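PDB 5EWP: ARO (armadillo repeats only protein) from Plasmodium falciparum Santa Lucia, which probably serves as an armadillo-repeat binding scaffold in the translocation and attachment of rhoptries to the apical pole of the parasite. Local coordinates for residues C39-L44 against K56-L61; H49-D54 against R102-V107; L179-N184 against K229-C234. All coordinates share one frame; numbering follows the deposited sequence.

Contact 1: C39-L44 against K56-L61; sequences CEIEKL and KTIGAL
I41 has chi1 at 61°, which sets CG1 between its backbone N and carbonyl carbon and CG2 anti to that carbon. The two branches therefore meet different residues of K56-L61. The short branch, CG2 of I41, lies 3.6 Å from CD1 of I58. The long branch is extended, and CD1 of I41 ends 4.0 Å from CD2 of L61. I41 passes both of these side chains at a slant. On its way, CG1 of I41 also lies over the carbonyl of K56. CG1 of I58 also meets CB of C39 at 4.0 Å, so I58 touches both C39 and I41.

The backbones are joined at a single antiparallel bridge. E40 and T57 form its non-hydrogen-bonded pair, flanked by two hydrogen bonds. I58 N donates to C39 O at 2.8 Å, and I41 N to K56 O at 3.1 Å. C39 O also has a CA-H...O contact from CA of T57 at 3.1 Å, so this oxygen is approached by two groups of K56-L61.

T57 is the N-cap of helix 58-70. Its OG1 makes a weak capping bond of 3.4 Å to A60 N. The bridge thus ties an extended loop to a helix start and is not part of a larger sheet.

This is a surface contact near the N-terminal end of the armadillo fold. C39, I58 and L61 also pack on helix 14-25, through D15, I16 and F19. K56 NZ points elsewhere, to salt bridges with E99 and D101, and A60 rests on helix 100-113.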
loop_
_atom_site.group_PDB
_atom_site.type_symbol
_atom_site.label_atom_id
_atom_site.label_comp_id
_atom_site.label_asym_id
_atom_site.label_seq_id
_atom_site.Cartn_x
_atom_site.Cartn_y
_atom_site.Cartn_z
ATOM N N CYS A 39 -0.721 -6.939 24.158
ATOM C CA CYS A 39 0.026 -6.410 25.296
ATOM C C CYS A 39 0.376 -4.929 25.079
ATOM O O CYS A 39 1.058 -4.587 24.112
ATOM C CB CYS A 39 1.293 -7.250 25.515
ATOM S SG CYS A 39 2.287 -6.743 26.891
ATOM N N GLU A 40 -0.120 -4.050 25.950
ATOM C CA GLU A 40 0.098 -2.612 25.796
ATOM C C GLU A 40 1.565 -2.269 26.012
ATOM O O GLU A 40 2.242 -2.901 26.821
ATOM C CB GLU A 40 -0.802 -1.822 26.764
ATOM C CG GLU A 40 -2.281 -1.890 26.371
ATOM C CD GLU A 40 -3.203 -1.098 27.291
ATOM O OE1 GLU A 40 -2.704 -0.474 28.252
ATOM O OE2 GLU A 40 -4.433 -1.108 27.038
ATOM N N ILE A 41 2.065 -1.286 25.268
ATOM C CA ILE A 41 3.406 -0.771 25.518
ATOM C C ILE A 41 3.333 0.700 25.911
ATOM O O ILE A 41 2.292 1.343 25.754
ATOM C CB ILE A 41 4.332 -0.938 24.299
ATOM C CG1 ILE A 41 3.793 -0.168 23.092
ATOM C CG2 ILE A 41 4.463 -2.410 23.935
ATOM C CD1 ILE A 41 4.649 -0.326 21.834
ATOM N N GLU A 42 4.440 1.229 26.420
ATOM C CA GLU A 42 4.494 2.629 26.822
ATOM C C GLU A 42 4.558 3.518 25.583
ATOM O O GLU A 42 4.907 3.051 24.494
ATOM C CB GLU A 42 5.697 2.883 27.731
ATOM N N LYS A 43 4.187 4.787 25.741
ATOM C CA LYS A 43 4.283 5.752 24.649
ATOM C C LYS A 43 5.720 5.842 24.136
ATOM O O LYS A 43 6.671 5.776 24.913
ATOM C CB LYS A 43 3.789 7.129 25.102
ATOM N N LEU A 44 5.869 6.005 22.825
ATOM C CA LEU A 44 7.188 6.096 22.203
ATOM C C LEU A 44 7.648 7.541 22.042
ATOM O O LEU A 44 6.947 8.472 22.434
ATOM C CB LEU A 44 7.181 5.398 20.842
ATOM C CG LEU A 44 6.434 4.064 20.796
ATOM C CD1 LEU A 44 6.184 3.633 19.365
ATOM C CD2 LEU A 44 7.221 3.002 21.547
ATOM N N LYS A 56 0.855 0.849 19.679
ATOM C CA LYS A 56 0.351 0.969 21.042
ATOM C C LYS A 56 0.387 -0.366 21.774
ATOM O O LYS A 56 0.144 -0.435 22.992
ATOM C CB LYS A 56 -1.084 1.529 21.033
ATOM C CG LYS A 56 -1.196 2.902 20.368
ATOM C CD LYS A 56 -2.565 3.577 20.583
ATOM C CE LYS A 56 -3.727 2.586 20.580
ATOM N NZ LYS A 56 -4.334 2.340 19.233
ATOM N N THR A 57 0.708 -1.417 21.027
ATOM C CA THR A 57 0.799 -2.782 21.552
ATOM C C THR A 57 1.987 -3.519 20.965
ATOM O O THR A 57 2.519 -3.123 19.928
ATOM C CB THR A 57 -0.465 -3.622 21.249
ATOM O OG1 THR A 57 -0.700 -3.617 19.836
ATOM C CG2 THR A 57 -1.702 -3.083 21.969
ATOM N N ILE A 58 2.383 -4.617 21.605
ATOM C CA ILE A 58 3.446 -5.460 21.073
ATOM C C ILE A 58 3.069 -5.961 19.670
ATOM O O ILE A 58 3.927 -6.095 18.793
ATOM C CB ILE A 58 3.734 -6.644 22.023
ATOM C CG1 ILE A 58 4.460 -6.142 23.268
ATOM C CG2 ILE A 58 4.567 -7.716 21.345
ATOM C CD1 ILE A 58 5.838 -5.599 22.974
ATOM N N GLY A 59 1.781 -6.209 19.456
ATOM C CA GLY A 59 1.295 -6.648 18.151
ATOM C C GLY A 59 1.618 -5.664 17.038
ATOM O O GLY A 59 2.191 -6.028 16.010
ATOM N N ALA A 60 1.261 -4.398 17.233
ATOM C CA ALA A 60 1.571 -3.391 16.224
ATOM C C ALA A 60 3.079 -3.146 16.107
ATOM O O ALA A 60 3.591 -2.862 15.024
ATOM C CB ALA A 60 0.849 -2.098 16.533
ATOM N N LEU A 61 3.789 -3.246 17.225
ATOM C CA LEU A 61 5.229 -3.047 17.217
ATOM C C LEU A 61 5.945 -4.150 16.428
ATOM O O LEU A 61 6.934 -3.907 15.734
ATOM C CB LEU A 61 5.742 -3.008 18.645
ATOM C CG LEU A 61 7.200 -2.594 18.824
ATOM C CD1 LEU A 61 7.451 -1.198 18.280
ATOM C CD2 LEU A 61 7.541 -2.687 20.302
#

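Contact 2: H49-D54 against R102-V107; sequences HPWAAD and RVHAAV
A53 N donates to ND1 of H104 in the only hydrogen bond between the two segments. The bond is 2.9 Å long with an N-H...N angle of 162°. The donor lies in the plane of the imidazole, at its edge. ND1 is the acceptor, so a neutral H104 would probably carry its proton on NE2. The bond also helps fix the rotation of this buried ring.

The aromatic contact is T-shaped. W51 directs the edge of its six-membered ring at one face of H104, with the planes at 73°. CZ3 of W51 is the leading atom, 3.8 Å from CG of H104 and offset toward the rim. The chi1 of 60° holds the indole between the backbone N and carbonyl carbon of W51, and the ring reaches across to the helix from there.

Apolar contacts fill in around the rings. CH2 of W51 meets CG1 of V107 at 4.0 Å, one helical turn beyond H104. CB of A52 touches CB of H104 at 3.8 Å, and the A53 methyl lies beside ND1 of the same ring.

Within the loop, H49 supports W51. Its ND1 accepts from both W51 N and A52 N, each donor tilted from the imidazole plane. CE1 of H49 lies over a face of the indole.

The loop leading to helix 58-70 thus packs on helix 100-113 of the armadillo stack. W51 and V107 both continue onto M144 of helix 142-156. V107 also packs on L95 of helix 87-95, and H104 touches I141 in the loop before helix 142-156.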
loop_
_atom_site.group_PDB
_atom_site.type_symbol
_atom_site.label_atom_id
_atom_site.label_comp_id
_atom_site.label_asym_id
_atom_site.label_seq_id
_atom_site.Cartn_x
_atom_site.Cartn_y
_atom_site.Cartn_z
ATOM N N HIS A 49 8.345 6.294 12.053
ATOM C CA HIS A 49 7.892 6.262 10.669
ATOM C C HIS A 49 7.222 7.599 10.372
ATOM O O HIS A 49 6.624 8.186 11.261
ATOM C CB HIS A 49 6.934 5.073 10.455
ATOM C CG HIS A 49 6.429 4.933 9.055
ATOM N ND1 HIS A 49 5.399 5.701 8.551
ATOM C CD2 HIS A 49 6.819 4.116 8.048
ATOM C CE1 HIS A 49 5.171 5.353 7.299
ATOM N NE2 HIS A 49 6.023 4.397 6.965
ATOM N N PRO A 50 7.334 8.091 9.125
ATOM C CA PRO A 50 6.830 9.445 8.861
ATOM C C PRO A 50 5.308 9.640 8.929
ATOM O O PRO A 50 4.892 10.772 9.147
ATOM C CB PRO A 50 7.339 9.740 7.445
ATOM C CG PRO A 50 7.642 8.427 6.841
ATOM C CD PRO A 50 8.009 7.504 7.954
ATOM N N TRP A 51 4.495 8.598 8.771
ATOM C CA TRP A 51 3.050 8.805 8.851
ATOM C C TRP A 51 2.270 7.733 9.633
ATOM O O TRP A 51 1.151 7.997 10.065
ATOM C CB TRP A 51 2.463 8.959 7.436
ATOM C CG TRP A 51 2.643 7.799 6.505
ATOM C CD1 TRP A 51 3.577 7.677 5.507
ATOM C CD2 TRP A 51 1.842 6.609 6.452
ATOM N NE1 TRP A 51 3.417 6.467 4.854
ATOM C CE2 TRP A 51 2.355 5.799 5.415
ATOM C CE3 TRP A 51 0.739 6.148 7.191
ATOM C CZ2 TRP A 51 1.805 4.555 5.089
ATOM C CZ3 TRP A 51 0.197 4.906 6.871
ATOM C CH2 TRP A 51 0.734 4.128 5.829
ATOM N N ALA A 52 2.835 6.537 9.807
ATOM C CA ALA A 52 2.123 5.463 10.514
ATOM C C ALA A 52 1.898 5.840 11.978
ATOM O O ALA A 52 2.799 6.354 12.633
ATOM C CB ALA A 52 2.896 4.161 10.425
ATOM N N ALA A 53 0.701 5.582 12.489
ATOM C CA ALA A 53 0.398 5.856 13.898
ATOM C C ALA A 53 1.325 5.075 14.823
ATOM O O ALA A 53 1.672 3.932 14.536
ATOM C CB ALA A 53 -1.046 5.521 14.192
ATOM N N ASP A 54 1.743 5.683 15.934
ATOM C CA ASP A 54 2.617 4.981 16.883
ATOM C C ASP A 54 2.037 3.641 17.360
ATOM O O ASP A 54 0.878 3.575 17.782
ATOM C CB ASP A 54 2.884 5.858 18.108
ATOM C CG ASP A 54 3.663 7.114 17.769
ATOM O OD1 ASP A 54 4.336 7.141 16.720
ATOM O OD2 ASP A 54 3.572 8.084 18.550
ATOM N N ARG A 102 -2.381 -0.553 14.109
ATOM C CA ARG A 102 -2.362 -1.899 13.542
ATOM C C ARG A 102 -2.583 -1.862 12.042
ATOM O O ARG A 102 -1.888 -2.549 11.267
ATOM C CB ARG A 102 -3.430 -2.781 14.222
ATOM C CG ARG A 102 -2.949 -3.342 15.548
ATOM C CD ARG A 102 -3.987 -4.224 16.253
ATOM N NE ARG A 102 -3.419 -4.668 17.510
ATOM C CZ ARG A 102 -2.867 -5.861 17.708
ATOM N NH1 ARG A 102 -2.875 -6.774 16.745
ATOM N NH2 ARG A 102 -2.338 -6.155 18.891
ATOM N N VAL A 103 -3.560 -1.069 11.620
ATOM C CA VAL A 103 -3.838 -0.955 10.192
ATOM C C VAL A 103 -2.636 -0.334 9.495
ATOM O O VAL A 103 -2.164 -0.842 8.486
ATOM C CB VAL A 103 -5.073 -0.119 9.899
ATOM C CG1 VAL A 103 -5.255 0.006 8.367
ATOM C CG2 VAL A 103 -6.300 -0.753 10.548
ATOM N N HIS A 104 -2.129 0.775 10.044
ATOM C CA HIS A 104 -1.013 1.454 9.389
ATOM C C HIS A 104 0.211 0.565 9.260
ATOM O O HIS A 104 0.846 0.539 8.215
ATOM C CB HIS A 104 -0.645 2.721 10.146
ATOM C CG HIS A 104 -1.647 3.819 9.997
ATOM N ND1 HIS A 104 -1.558 5.004 10.697
ATOM C CD2 HIS A 104 -2.734 3.931 9.200
ATOM C CE1 HIS A 104 -2.571 5.783 10.364
ATOM N NE2 HIS A 104 -3.293 5.161 9.447
ATOM N N ALA A 105 0.540 -0.158 10.323
ATOM C CA ALA A 105 1.711 -1.021 10.304
ATOM C C ALA A 105 1.558 -2.112 9.247
ATOM O O ALA A 105 2.513 -2.435 8.543
ATOM C CB ALA A 105 1.947 -1.636 11.688
ATOM N N ALA A 106 0.349 -2.659 9.133
ATOM C CA ALA A 106 0.055 -3.683 8.122
ATOM C C ALA A 106 0.160 -3.137 6.705
ATOM O O ALA A 106 0.693 -3.800 5.821
ATOM C CB ALA A 106 -1.362 -4.287 8.358
ATOM N N VAL A 107 -0.352 -1.934 6.480
ATOM C CA VAL A 107 -0.224 -1.303 5.174
ATOM C C VAL A 107 1.244 -1.061 4.819
ATOM O O VAL A 107 1.679 -1.385 3.712
ATOM C CB VAL A 107 -1.000 0.034 5.126
ATOM C CG1 VAL A 107 -0.595 0.855 3.910
ATOM C CG2 VAL A 107 -2.503 -0.239 5.120
#

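Contact 3: L179-N184 against K229-C234; sequences LELPSN and KTLQQC
L181 and L231 meet through their CD2 methyls, 3.9 Å apart, as the two side chains run past each other in opposite directions. The other branch of L181 goes to a different residue: its CD1 lies 3.7 Å from CG2 of T230. The threonine has CG2 anti to its own backbone N, which presents the methyl to the leucine. CD2 of L181 also touches SG of C234, at 4.1 Å. One leucine therefore bears on three residues of K229-C234.

L231 is shared between two partners. Its CD1 is 3.9 Å from CD2 of L179, and these side chains stand about perpendicular. Both methyls of L231 also lie against the carbonyl oxygen of L179, with CD2 at 3.5 Å. No hydrogen bond joins the segments, and the side-chain contacts are apolar.

Armadillo proteins stack helices into a solenoid. Here the long loop between helices 171-177 and 192-205 packs against the C-terminal end of helix 224-231, close to the C-terminal end of the stack. Helix 224-231 ends in a type I turn from L231 to C234. The bond from C234 N to L231 O, 3.1 Å long, brings C234 back beside L231, and SG of C234 and CD2 of L231 both touch CD2 of L181.

Farther out, L179 is buried against helix 192-205, on A197, I198 and L201, and also touches N227. The backbone of E180 is held by its O, which accepts from NE2 of Q194. L191 touches both L181 and C234 from the loop before helix 192-205. L231 packs on S243 of helix 237-250.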
loop_
_atom_site.group_PDB
_atom_site.type_symbol
_atom_site.label_atom_id
_atom_site.label_comp_id
_atom_site.label_asym_id
_atom_site.label_seq_id
_atom_site.Cartn_x
_atom_site.Cartn_y
_atom_site.Cartn_z
ATOM N N LEU A 179 -6.381 11.368 -8.415
ATOM C CA LEU A 179 -5.946 12.396 -9.358
ATOM C C LEU A 179 -6.369 13.810 -8.930
ATOM O O LEU A 179 -5.798 14.805 -9.388
ATOM C CB LEU A 179 -6.509 12.118 -10.752
ATOM C CG LEU A 179 -6.112 10.806 -11.427
ATOM C CD1 LEU A 179 -6.968 10.589 -12.682
ATOM C CD2 LEU A 179 -4.634 10.812 -11.775
ATOM N N GLU A 180 -7.364 13.900 -8.060
ATOM C CA GLU A 180 -7.895 15.202 -7.654
ATOM C C GLU A 180 -6.874 16.066 -6.912
ATOM O O GLU A 180 -6.050 15.562 -6.153
ATOM C CB GLU A 180 -9.148 15.026 -6.792
ATOM C CG GLU A 180 -10.345 14.523 -7.583
ATOM C CD GLU A 180 -11.604 14.374 -6.743
ATOM O OE1 GLU A 180 -11.559 14.659 -5.526
ATOM O OE2 GLU A 180 -12.635 13.951 -7.303
ATOM N N LEU A 181 -6.919 17.371 -7.159
ATOM C CA LEU A 181 -6.101 18.317 -6.407
ATOM C C LEU A 181 -6.636 18.467 -4.987
ATOM O O LEU A 181 -7.831 18.274 -4.758
ATOM C CB LEU A 181 -6.085 19.687 -7.102
ATOM C CG LEU A 181 -5.325 19.806 -8.423
ATOM C CD1 LEU A 181 -5.480 21.208 -9.008
ATOM C CD2 LEU A 181 -3.863 19.457 -8.251
ATOM N N PRO A 182 -5.761 18.831 -4.032
ATOM C CA PRO A 182 -6.205 19.263 -2.701
ATOM C C PRO A 182 -7.086 20.503 -2.837
ATOM O O PRO A 182 -6.832 21.306 -3.734
ATOM C CB PRO A 182 -4.899 19.590 -1.971
ATOM C CG PRO A 182 -3.832 18.916 -2.741
ATOM C CD PRO A 182 -4.295 18.836 -4.156
ATOM N N SER A 183 -8.064 20.682 -1.952
ATOM C CA SER A 183 -9.060 21.743 -2.112
ATOM C C SER A 183 -8.522 23.182 -2.048
ATOM O O SER A 183 -9.121 24.108 -2.607
ATOM C CB SER A 183 -10.156 21.570 -1.056
ATOM O OG SER A 183 -9.620 21.668 0.249
ATOM N N ASN A 184 -7.399 23.367 -1.368
ATOM C CA ASN A 184 -6.771 24.680 -1.277
ATOM C C ASN A 184 -5.376 24.605 -1.868
ATOM O O ASN A 184 -4.412 25.115 -1.302
ATOM C CB ASN A 184 -6.756 25.192 0.160
ATOM C CG ASN A 184 -8.096 25.753 0.576
ATOM O OD1 ASN A 184 -8.915 26.116 -0.275
ATOM N ND2 ASN A 184 -8.336 25.832 1.881
ATOM N N LYS A 229 -7.626 16.674 -17.113
ATOM C CA LYS A 229 -7.659 18.018 -17.691
ATOM C C LYS A 229 -7.219 19.064 -16.665
ATOM O O LYS A 229 -6.494 20.005 -16.995
ATOM C CB LYS A 229 -9.051 18.349 -18.233
ATOM C CG LYS A 229 -9.285 17.863 -19.649
ATOM C CD LYS A 229 -10.760 17.883 -19.999
ATOM C CE LYS A 229 -10.995 17.395 -21.422
ATOM N NZ LYS A 229 -12.455 17.288 -21.725
ATOM N N THR A 230 -7.653 18.887 -15.421
ATOM C CA THR A 230 -7.240 19.771 -14.332
ATOM C C THR A 230 -5.743 19.651 -14.059
ATOM O O THR A 230 -5.063 20.650 -13.829
ATOM C CB THR A 230 -8.028 19.478 -13.039
ATOM O OG1 THR A 230 -9.424 19.706 -13.270
ATOM C CG2 THR A 230 -7.565 20.378 -11.904
ATOM N N LEU A 231 -5.234 18.423 -14.066
ATOM C CA LEU A 231 -3.820 18.196 -13.793
ATOM C C LEU A 231 -2.886 18.748 -14.875
ATOM O O LEU A 231 -1.792 19.231 -14.568
ATOM C CB LEU A 231 -3.549 16.699 -13.604
ATOM C CG LEU A 231 -4.043 16.054 -12.309
ATOM C CD1 LEU A 231 -3.662 14.570 -12.275
ATOM C CD2 LEU A 231 -3.486 16.779 -11.094
ATOM N N GLN A 232 -3.301 18.686 -16.137
ATOM C CA GLN A 232 -2.403 19.091 -17.221
ATOM C C GLN A 232 -2.165 20.599 -17.309
ATOM O O GLN A 232 -1.485 21.063 -18.222
ATOM C CB GLN A 232 -2.925 18.583 -18.565
ATOM C CG GLN A 232 -4.247 19.167 -18.989
ATOM C CD GLN A 232 -4.574 18.845 -20.429
ATOM O OE1 GLN A 232 -3.917 18.010 -21.052
ATOM N NE2 GLN A 232 -5.595 19.504 -20.967
ATOM N N GLN A 233 -2.705 21.357 -16.358
ATOM C CA GLN A 233 -2.483 22.801 -16.316
ATOM C C GLN A 233 -1.680 23.222 -15.084
ATOM O O GLN A 233 -1.539 24.409 -14.797
ATOM C CB GLN A 233 -3.820 23.545 -16.350
ATOM N N CYS A 234 -1.157 22.242 -14.355
ATOM C CA CYS A 234 -0.339 22.508 -13.171
ATOM C C CYS A 234 1.079 22.942 -13.551
ATOM O O CYS A 234 1.576 22.574 -14.613
ATOM C CB CYS A 234 -0.301 21.271 -12.265
ATOM S SG CYS A 234 -1.909 20.831 -11.567
#

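Overall arrangement
Contacts 1 and 2 lie together in the N-terminal half of the chain, contact 1 farther out, with their centres 12 Å apart. They share the long loop between helices 28-34 and 58-70, and their segments alternate along the chain. They also touch: T57 OG1 and R102 NH2 form a weak hydrogen bond, and A60 packs on R102 and A105. Helices 58-70 and 100-113 thus touch each other, and one loop packs on both. Contact 3 comes later in the chain, near the C-terminal end. Its centre is 39 Å from that of contact 1 and 27 Å from that of contact 2. It is therefore a separate loop-to-helix contact in the elongated solenoid.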